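Local coordinates for protein sugar phosphate isomerase/epimerase (Parabacteroides distasonis, PDB 3L23) that binds a magnesium ion in a xylose isomerase-like TIM barrel and probably acts as an isomerase or epimerase on sugar substrates, at residues E108-T113 and N147-V152; G195-D200 and G223-V228; E229-H234 and Y265-K270. One frame throughout, in Å; residues are numbered along the deposited sequence.

Interaction 1. Residues E108-T113 and N147-V152; sequences EYWKAT and NQASDV. With EDO (1,2-ethanediol), chain E; EDO (1,2-ethanediol), chain G.
In the outer helical layer of the TIM barrel, helices 103-119 and 136-155 pack side by side through Trp110, Ala149 and Val152. Their short segments run in roughly the same direction, crossing at an angle of -33° with axes 9.1 Å apart, as expected for helices that each follow a parallel strand of the barrel. No hydrogen bond joins the segments; the contact is apolar. The methyl group of Ala149 sits over one face of the indole as a CH-pi contact, its CB 3.8 Å from the centroid of the five-membered ring of Trp110. The methyl is displaced toward the CD1-NE1 bond, away from the benzene ring. Beyond this contact the indole reaches Leu125 and Gln127 of strand 124-127, and Ala149 touches Phe162 of strand 162-165, so both residues also rest on the barrel wall. One turn further on, Val152 presents a single methyl to the other helix. Its CG1 is anti to the backbone N (chi1 171°) and lies against the opposing backbone, 3.4 Å from Lys111 N, touching CB of Trp110 at 3.9 Å. The extended Lys111 chain leads away, and its inner end makes the contact, CB 3.9 Å from Val152 CG1.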
loop_
_atom_site.group_PDB
_atom_site.type_symbol
_atom_site.label_atom_id
_atom_site.label_comp_id
_atom_site.label_asym_id
_atom_site.label_seq_id
_atom_site.Cartn_x
_atom_site.Cartn_y
_atom_site.Cartn_z
ATOM N N GLU A 108 -18.248 8.275 -4.885
ATOM C CA GLU A 108 -17.918 9.244 -5.939
ATOM C C GLU A 108 -16.405 9.334 -6.157
ATOM O O GLU A 108 -15.920 9.397 -7.297
ATOM C CB GLU A 108 -18.526 10.604 -5.573
ATOM C CG GLU A 108 -18.153 11.785 -6.474
ATOM C CD GLU A 108 -18.908 13.075 -6.118
ATOM O OE1 GLU A 108 -19.885 13.040 -5.341
ATOM O OE2 GLU A 108 -18.524 14.142 -6.643
ATOM N N TYR A 109 -15.652 9.334 -5.058
ATOM C CA TYR A 109 -14.210 9.316 -5.121
ATOM C C TYR A 109 -13.731 8.062 -5.814
ATOM O O TYR A 109 -12.886 8.129 -6.701
ATOM C CB TYR A 109 -13.584 9.353 -3.719
ATOM C CG TYR A 109 -12.094 9.255 -3.776
ATOM C CD1 TYR A 109 -11.311 10.389 -3.954
ATOM C CD2 TYR A 109 -11.465 8.034 -3.696
ATOM C CE1 TYR A 109 -9.959 10.302 -4.074
ATOM C CE2 TYR A 109 -10.135 7.957 -3.798
ATOM C CZ TYR A 109 -9.380 9.083 -3.961
ATOM O OH TYR A 109 -8.009 8.921 -4.097
ATOM N N TRP A 110 -14.241 6.910 -5.400
ATOM C CA TRP A 110 -13.752 5.657 -5.970
ATOM C C TRP A 110 -14.067 5.563 -7.475
ATOM O O TRP A 110 -13.229 5.100 -8.244
ATOM C CB TRP A 110 -14.275 4.425 -5.205
ATOM C CG TRP A 110 -13.547 4.253 -3.909
ATOM C CD1 TRP A 110 -14.074 4.279 -2.679
ATOM C CD2 TRP A 110 -12.128 4.056 -3.744
ATOM N NE1 TRP A 110 -13.098 4.123 -1.730
ATOM C CE2 TRP A 110 -11.883 3.977 -2.358
ATOM C CE3 TRP A 110 -11.052 3.938 -4.636
ATOM C CZ2 TRP A 110 -10.609 3.761 -1.844
ATOM C CZ3 TRP A 110 -9.796 3.754 -4.141
ATOM C CH2 TRP A 110 -9.579 3.665 -2.746
ATOM N N LYS A 111 -15.253 5.991 -7.877
ATOM C CA LYS A 111 -15.614 5.960 -9.303
ATOM C C LYS A 111 -14.615 6.772 -10.157
ATOM O O LYS A 111 -14.045 6.245 -11.114
ATOM C CB LYS A 111 -17.040 6.458 -9.538
ATOM C CG LYS A 111 -17.425 6.426 -11.016
ATOM C CD LYS A 111 -18.894 6.572 -11.232
ATOM C CE LYS A 111 -19.253 6.541 -12.750
ATOM N NZ LYS A 111 -20.634 6.910 -12.916
ATOM N N ALA A 112 -14.395 8.026 -9.782
ATOM C CA ALA A 112 -13.479 8.919 -10.524
ATOM C C ALA A 112 -12.044 8.422 -10.488
ATOM O O ALA A 112 -11.347 8.439 -11.497
ATOM C CB ALA A 112 -13.554 10.300 -9.954
ATOM N N THR A 113 -11.587 7.992 -9.318
ATOM C CA THR A 113 -10.230 7.498 -9.152
ATOM C C THR A 113 -9.986 6.184 -9.911
ATOM O O THR A 113 -8.956 6.037 -10.582
ATOM C CB THR A 113 -9.951 7.354 -7.648
ATOM O OG1 THR A 113 -10.178 8.646 -7.057
ATOM C CG2 THR A 113 -8.513 6.847 -7.358
ATOM N N ASN A 147 -16.270 -3.212 0.838
ATOM C CA ASN A 147 -16.934 -4.163 -0.067
ATOM C C ASN A 147 -17.622 -3.391 -1.206
ATOM O O ASN A 147 -17.516 -3.762 -2.367
ATOM C CB ASN A 147 -17.984 -5.024 0.650
ATOM C CG ASN A 147 -17.387 -6.123 1.496
ATOM O OD1 ASN A 147 -16.259 -6.575 1.266
ATOM N ND2 ASN A 147 -18.155 -6.590 2.464
ATOM N N GLN A 148 -18.311 -2.303 -0.869
ATOM C CA GLN A 148 -19.021 -1.525 -1.894
ATOM C C GLN A 148 -18.022 -0.787 -2.789
ATOM O O GLN A 148 -18.264 -0.659 -3.991
ATOM C CB GLN A 148 -19.987 -0.524 -1.289
ATOM C CG GLN A 148 -20.841 0.111 -2.376
ATOM C CD GLN A 148 -21.886 1.096 -1.867
ATOM O OE1 GLN A 148 -21.945 1.408 -0.673
ATOM N NE2 GLN A 148 -22.696 1.601 -2.783
ATOM N N ALA A 149 -16.916 -0.293 -2.223
ATOM C CA ALA A 149 -15.853 0.367 -3.018
ATOM C C ALA A 149 -15.347 -0.573 -4.092
ATOM O O ALA A 149 -15.134 -0.166 -5.227
ATOM C CB ALA A 149 -14.671 0.855 -2.128
ATOM N N SER A 150 -15.166 -1.845 -3.736
ATOM C CA SER A 150 -14.694 -2.840 -4.686
ATOM C C SER A 150 -15.629 -2.954 -5.876
ATOM O O SER A 150 -15.162 -3.021 -7.022
ATOM C CB SER A 150 -14.539 -4.187 -3.989
ATOM O OG SER A 150 -14.287 -5.196 -4.933
ATOM N N ASP A 151 -16.948 -2.960 -5.616
ATOM C CA ASP A 151 -17.946 -3.018 -6.684
ATOM C C ASP A 151 -17.803 -1.827 -7.629
ATOM O O ASP A 151 -17.870 -1.976 -8.856
ATOM C CB ASP A 151 -19.382 -3.026 -6.138
ATOM C CG ASP A 151 -19.742 -4.281 -5.357
ATOM O OD1 ASP A 151 -19.036 -5.296 -5.401
ATOM O OD2 ASP A 151 -20.816 -4.246 -4.706
ATOM N N VAL A 152 -17.613 -0.636 -7.053
ATOM C CA VAL A 152 -17.403 0.582 -7.841
ATOM C C VAL A 152 -16.117 0.506 -8.691
ATOM O O VAL A 152 -16.123 0.857 -9.857
ATOM C CB VAL A 152 -17.361 1.822 -6.926
ATOM C CG1 VAL A 152 -16.918 3.057 -7.701
ATOM C CG2 VAL A 152 -18.722 2.017 -6.282
HETATM C C1 EDO E . -10.184 12.479 -7.024
HETATM O O1 EDO E . -10.452 11.568 -8.081
HETATM C C2 EDO E . -8.693 12.410 -6.773
HETATM O O2 EDO E . -8.194 13.603 -6.175
HETATM C C1 EDO G . -21.403 -4.816 -1.665
HETATM O O1 EDO G . -21.987 -5.442 -2.811
HETATM C C2 EDO G . -21.381 -5.816 -0.530
HETATM O O2 EDO G . -20.722 -7.022 -0.931
#

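Interaction 2. Residues G195-D200 and G223-V228; sequences GDQIYD and GQNDPV
The backbones stay well apart where Gln197 faces segment 223-228, the closest CA pair being Gln197 and Gly223 at 10.0 Å, and two side-chain amides bridge the distance. Gln197 and Asn225 reach out from opposite directions and form a reciprocal pair of hydrogen bonds. Asn225 ND2 donates to Gln197 OE1 at 2.9 Å, while Gln197 NE2 donates to Asn225 OD1 at 3.2 Å. The amide planes are turned 48° apart, so the pair is twisted rather than flat: each donor lies tilted from the carbonyl plane it approaches, though each acceptor stays close to the plane of the amide donating to it. Gln197 is the N-cap of helix 198-205, and its extended chain (chi2 -176°) carries the amide across to the loop. The backbone N of Asn225 bonds Thr220 O in the Schellman motif that ends helix 217-222, with Gln224 at C-prime; the next residue, Asp226, caps helix 227-233 by accepting from Val228 N. The contact joins the start of helix 198-205 to the loop between helices 217-222 and 227-233, beyond the strand end carrying the magnesium ligand Asp216, whose side chain is about 11 Å from that of Asn225. Each amide nitrogen has a second acceptor: Gln197 NE2 gives to Asp200 OD2 at 3.1 Å, from above the carboxylate plane, and Asn225 ND2 to the carbonyl O of Gly223 at 2.8 Å. Replacing Gln197 by a leucine would probably leave the Asn225 amide without its reciprocal partner and Asp200 OD2 without this donor. Phe171 packs against both amide side chains.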
loop_
_atom_site.group_PDB
_atom_site.type_symbol
_atom_site.label_atom_id
_atom_site.label_comp_id
_atom_site.label_asym_id
_atom_site.label_seq_id
_atom_site.Cartn_x
_atom_site.Cartn_y
_atom_site.Cartn_z
ATOM N N GLY A 195 -10.122 -8.130 23.755
ATOM C CA GLY A 195 -10.715 -7.518 22.558
ATOM C C GLY A 195 -10.079 -8.051 21.279
ATOM O O GLY A 195 -9.092 -8.762 21.313
ATOM N N ASP A 196 -10.658 -7.680 20.150
ATOM C CA ASP A 196 -10.263 -8.194 18.850
ATOM C C ASP A 196 -9.407 -7.197 18.118
ATOM O O ASP A 196 -9.731 -6.013 18.127
ATOM C CB ASP A 196 -11.510 -8.426 18.023
ATOM C CG ASP A 196 -12.440 -9.385 18.668
ATOM O OD1 ASP A 196 -12.060 -10.569 18.753
ATOM O OD2 ASP A 196 -13.536 -8.961 19.124
ATOM N N GLN A 197 -8.358 -7.672 17.433
ATOM C CA GLN A 197 -7.563 -6.794 16.615
ATOM C C GLN A 197 -8.401 -6.315 15.432
ATOM O O GLN A 197 -9.086 -7.111 14.773
ATOM C CB GLN A 197 -6.289 -7.495 16.123
ATOM C CG GLN A 197 -5.353 -7.885 17.286
ATOM C CD GLN A 197 -4.035 -8.486 16.852
ATOM O OE1 GLN A 197 -2.990 -8.172 17.438
ATOM N NE2 GLN A 197 -4.067 -9.331 15.794
ATOM N N ILE A 198 -8.311 -5.023 15.143
ATOM C CA ILE A 198 -9.030 -4.451 13.988
ATOM C C ILE A 198 -8.754 -5.215 12.710
ATOM O O ILE A 198 -9.675 -5.514 11.964
ATOM C CB ILE A 198 -8.744 -2.912 13.837
ATOM C CG1 ILE A 198 -9.358 -2.147 14.995
ATOM C CG2 ILE A 198 -9.298 -2.362 12.502
ATOM C CD1 ILE A 198 -8.759 -0.758 15.189
ATOM N N TYR A 199 -7.494 -5.552 12.428
ATOM C CA TYR A 199 -7.162 -6.260 11.190
ATOM C C TYR A 199 -7.904 -7.602 11.060
ATOM O O TYR A 199 -8.328 -7.999 9.941
ATOM C CB TYR A 199 -5.650 -6.466 11.137
ATOM C CG TYR A 199 -5.058 -6.756 9.768
ATOM C CD1 TYR A 199 -5.022 -5.773 8.772
ATOM C CD2 TYR A 199 -4.532 -8.011 9.467
ATOM C CE1 TYR A 199 -4.473 -6.040 7.530
ATOM C CE2 TYR A 199 -3.978 -8.266 8.226
ATOM C CZ TYR A 199 -3.955 -7.303 7.274
ATOM O OH TYR A 199 -3.427 -7.537 6.022
ATOM N N ASP A 200 -8.003 -8.331 12.170
ATOM C CA ASP A 200 -8.772 -9.594 12.191
ATOM C C ASP A 200 -10.242 -9.378 11.859
ATOM O O ASP A 200 -10.827 -10.188 11.156
ATOM C CB ASP A 200 -8.567 -10.323 13.501
ATOM C CG ASP A 200 -7.136 -10.723 13.676
ATOM O OD1 ASP A 200 -6.528 -11.047 12.646
ATOM O OD2 ASP A 200 -6.603 -10.705 14.790
ATOM N N GLY A 223 3.188 -3.705 14.799
ATOM C CA GLY A 223 1.940 -3.985 15.505
ATOM C C GLY A 223 1.940 -5.242 16.369
ATOM O O GLY A 223 0.864 -5.752 16.729
ATOM N N GLN A 224 3.145 -5.747 16.658
ATOM C CA GLN A 224 3.382 -6.892 17.541
ATOM C C GLN A 224 2.890 -8.201 16.938
ATOM O O GLN A 224 2.744 -9.191 17.659
ATOM C CB GLN A 224 2.805 -6.663 18.943
ATOM C CG GLN A 224 3.345 -5.416 19.609
ATOM C CD GLN A 224 2.805 -5.160 21.011
ATOM O OE1 GLN A 224 2.813 -6.030 21.885
ATOM N NE2 GLN A 224 2.351 -3.932 21.235
ATOM N N ASN A 225 2.685 -8.213 15.631
ATOM C CA ASN A 225 2.191 -9.410 14.917
ATOM C C ASN A 225 3.206 -9.937 13.902
ATOM O O ASN A 225 4.135 -9.248 13.475
ATOM C CB ASN A 225 0.845 -9.141 14.233
ATOM C CG ASN A 225 -0.304 -9.188 15.191
ATOM O OD1 ASN A 225 -1.000 -10.196 15.235
ATOM N ND2 ASN A 225 -0.470 -8.140 16.031
ATOM N N ASP A 226 3.007 -11.190 13.493
ATOM C CA ASP A 226 3.952 -11.882 12.595
ATOM C C ASP A 226 3.397 -11.986 11.197
ATOM O O ASP A 226 2.429 -12.703 11.006
ATOM C CB ASP A 226 4.179 -13.293 13.125
ATOM C CG ASP A 226 5.140 -14.109 12.276
ATOM O OD1 ASP A 226 5.845 -13.551 11.396
ATOM O OD2 ASP A 226 5.169 -15.349 12.511
ATOM N N PRO A 227 4.044 -11.325 10.214
ATOM C CA PRO A 227 3.537 -11.391 8.857
ATOM C C PRO A 227 3.602 -12.793 8.270
ATOM O O PRO A 227 2.783 -13.145 7.426
ATOM C CB PRO A 227 4.438 -10.436 8.093
ATOM C CG PRO A 227 5.670 -10.346 8.851
ATOM C CD PRO A 227 5.247 -10.485 10.294
ATOM N N VAL A 228 4.535 -13.608 8.731
ATOM C CA VAL A 228 4.595 -14.993 8.237
ATOM C C VAL A 228 3.380 -15.796 8.688
ATOM O O VAL A 228 2.771 -16.505 7.895
ATOM C CB VAL A 228 5.924 -15.625 8.624
ATOM C CG1 VAL A 228 5.910 -17.133 8.390
ATOM C CG2 VAL A 228 7.076 -14.930 7.832
#

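Interaction 3. Residues E229-H234 and Y265-K270; sequences EYMQKH and YANGIK
Met231, present as selenomethionine, leaves helix 227-233 toward segment 265-270 and meets it through CB, CG and SE. Its CB lies 3.6 Å from Asn267 ND2, and CG passes the same nitrogen at 4.0 Å. With chi2 at -177° the chain continues straight to SE, which in the conformer described touches Ile269 CD1 at 3.8 Å; the two side chains cross at about a right angle. A turn about the CG-SE bond (chi3 -78°) carries CE away from the other segment. The polar link uses the backbone of the same residue: Asn267 ND2 donates to the carbonyl O of Met231 at 3.0 Å, an almost straight bond (169°) that reaches the oxygen from above the carbonyl plane. The other amide atom of Asn267, OD1, accepts from Gln263 NE2, one turn back on its own helix, so both ends of the amide are engaged and its rotation is probably fixed. Gly268, with positive phi, ends that helix in a Schellman motif and lets the chain turn to Ile269. Helices 227-233 and 257-267 are joined at their C-terminal ends outside the barrel, with Met231 resting on Leu241 of strand 238-243 and Ile269, in the loop leading to strand 272-274, touching Met264 of helix 257-267.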
loop_
_atom_site.group_PDB
_atom_site.type_symbol
_atom_site.label_atom_id
_atom_site.label_comp_id
_atom_site.label_asym_id
_atom_site.label_seq_id
_atom_site.Cartn_x
_atom_site.Cartn_y
_atom_site.Cartn_z
ATOM N N GLU A 229 3.022 -15.699 9.967
ATOM C CA GLU A 229 1.799 -16.313 10.475
ATOM C C GLU A 229 0.548 -15.840 9.741
ATOM O O GLU A 229 -0.348 -16.648 9.455
ATOM C CB GLU A 229 1.630 -16.023 11.974
ATOM C CG GLU A 229 0.363 -16.603 12.586
ATOM C CD GLU A 229 0.111 -16.180 14.062
ATOM O OE1 GLU A 229 0.772 -15.229 14.585
ATOM O OE2 GLU A 229 -0.766 -16.838 14.674
ATOM N N TYR A 230 0.455 -14.540 9.467
ATOM C CA TYR A 230 -0.686 -13.996 8.719
ATOM C C TYR A 230 -0.780 -14.592 7.307
ATOM O O TYR A 230 -1.872 -14.982 6.848
ATOM C CB TYR A 230 -0.682 -12.451 8.678
ATOM C CG TYR A 230 -1.532 -11.903 9.788
ATOM C CD1 TYR A 230 -2.905 -11.847 9.669
ATOM C CD2 TYR A 230 -0.956 -11.507 11.002
ATOM C CE1 TYR A 230 -3.706 -11.383 10.735
ATOM C CE2 TYR A 230 -1.726 -11.085 12.033
ATOM C CZ TYR A 230 -3.110 -11.037 11.911
ATOM O OH TYR A 230 -3.853 -10.608 13.005
HETATM N N MSE A 231 0.339 -14.638 6.596
HETATM C CA MSE A 231 0.361 -15.281 5.266
HETATM C C MSE A 231 -0.040 -16.775 5.341
HETATM O O MSE A 231 -0.743 -17.277 4.471
HETATM C CB MSE A 231 1.742 -15.131 4.593
HETATM C CG MSE A 231 1.917 -13.815 3.881
HETATM SE SE MSE A 231 3.640 -13.749 2.974
HETATM C CE MSE A 231 4.812 -13.375 4.501
ATOM N N GLN A 232 0.394 -17.479 6.379
ATOM C CA GLN A 232 0.038 -18.907 6.517
ATOM C C GLN A 232 -1.439 -19.078 6.813
ATOM O O GLN A 232 -2.078 -20.006 6.315
ATOM C CB GLN A 232 0.876 -19.575 7.601
ATOM C CG GLN A 232 2.363 -19.708 7.228
ATOM C CD GLN A 232 3.276 -20.105 8.414
ATOM O OE1 GLN A 232 2.805 -20.347 9.515
ATOM N NE2 GLN A 232 4.565 -20.217 8.163
ATOM N N LYS A 233 -1.976 -18.192 7.646
ATOM C CA LYS A 233 -3.397 -18.288 8.062
ATOM C C LYS A 233 -4.362 -17.799 7.001
ATOM O O LYS A 233 -5.448 -18.373 6.846
ATOM C CB LYS A 233 -3.644 -17.506 9.363
ATOM C CG LYS A 233 -3.160 -18.181 10.635
ATOM N N HIS A 234 -3.982 -16.757 6.258
ATOM C CA HIS A 234 -4.853 -16.111 5.265
ATOM C C HIS A 234 -4.238 -16.025 3.878
ATOM O O HIS A 234 -4.208 -14.946 3.254
ATOM C CB HIS A 234 -5.235 -14.696 5.780
ATOM C CG HIS A 234 -5.902 -14.699 7.123
ATOM N ND1 HIS A 234 -7.231 -15.015 7.287
ATOM C CD2 HIS A 234 -5.415 -14.480 8.369
ATOM C CE1 HIS A 234 -7.539 -14.996 8.576
ATOM N NE2 HIS A 234 -6.468 -14.642 9.255
ATOM N N TYR A 265 6.742 -16.851 -1.616
ATOM C CA TYR A 265 6.840 -17.788 -2.741
ATOM C C TYR A 265 5.960 -19.015 -2.512
ATOM O O TYR A 265 5.262 -19.417 -3.431
ATOM C CB TYR A 265 8.305 -18.164 -3.023
ATOM C CG TYR A 265 9.105 -17.023 -3.563
ATOM C CD1 TYR A 265 8.665 -16.277 -4.653
ATOM C CD2 TYR A 265 10.289 -16.634 -2.954
ATOM C CE1 TYR A 265 9.398 -15.182 -5.107
ATOM C CE2 TYR A 265 11.003 -15.576 -3.415
ATOM C CZ TYR A 265 10.564 -14.831 -4.473
ATOM O OH TYR A 265 11.338 -13.746 -4.891
ATOM N N ALA A 266 5.946 -19.572 -1.296
ATOM C CA ALA A 266 5.056 -20.682 -0.955
ATOM C C ALA A 266 3.580 -20.308 -1.216
ATOM O O ALA A 266 2.780 -21.110 -1.703
ATOM C CB ALA A 266 5.225 -21.098 0.503
ATOM N N ASN A 267 3.230 -19.075 -0.898
ATOM C CA ASN A 267 1.872 -18.602 -1.104
ATOM C C ASN A 267 1.528 -18.244 -2.539
ATOM O O ASN A 267 0.353 -18.078 -2.865
ATOM C CB ASN A 267 1.608 -17.359 -0.266
ATOM C CG ASN A 267 1.213 -17.680 1.154
ATOM O OD1 ASN A 267 1.651 -18.664 1.726
ATOM N ND2 ASN A 267 0.411 -16.791 1.748
ATOM N N GLY A 268 2.535 -18.126 -3.390
ATOM C CA GLY A 268 2.304 -17.706 -4.776
ATOM C C GLY A 268 2.012 -16.223 -4.944
ATOM O O GLY A 268 1.398 -15.823 -5.945
ATOM N N ILE A 269 2.458 -15.405 -4.001
ATOM C CA ILE A 269 2.327 -13.949 -4.100
ATOM C C ILE A 269 3.262 -13.471 -5.240
ATOM O O ILE A 269 4.442 -13.726 -5.224
ATOM C CB ILE A 269 2.611 -13.262 -2.756
ATOM C CG1 ILE A 269 1.496 -13.581 -1.753
ATOM C CG2 ILE A 269 2.721 -11.753 -2.953
ATOM C CD1 ILE A 269 1.782 -13.140 -0.341
ATOM N N LYS A 270 2.690 -12.784 -6.216
ATOM C CA LYS A 270 3.375 -12.370 -7.445
ATOM C C LYS A 270 3.808 -10.901 -7.483
ATOM O O LYS A 270 4.364 -10.466 -8.486
ATOM C CB LYS A 270 2.423 -12.550 -8.618
#

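All three contacts lie in the layer around the TIM barrel, each centred about 17 Å from the chain centre. Interaction 1 stands apart, its nearest atoms about 12 Å from interaction 2 and 14 Å from interaction 3. Interactions 2 and 3 share helix 227-233, one at its N-terminal approach and the other at its C-terminal end, and Tyr230 joins them: its OH probably bonds Asp200 OD1, and its ring meets Tyr199 edge to face. Chemistry varies accordingly. The helix-helix face of interaction 1 is apolar and partly buried, interaction 2 is partly buried and built from amide hydrogen bonds between helix ends, and interaction 3, the buried one, combines a side-chain-to-backbone bond with apolar packing.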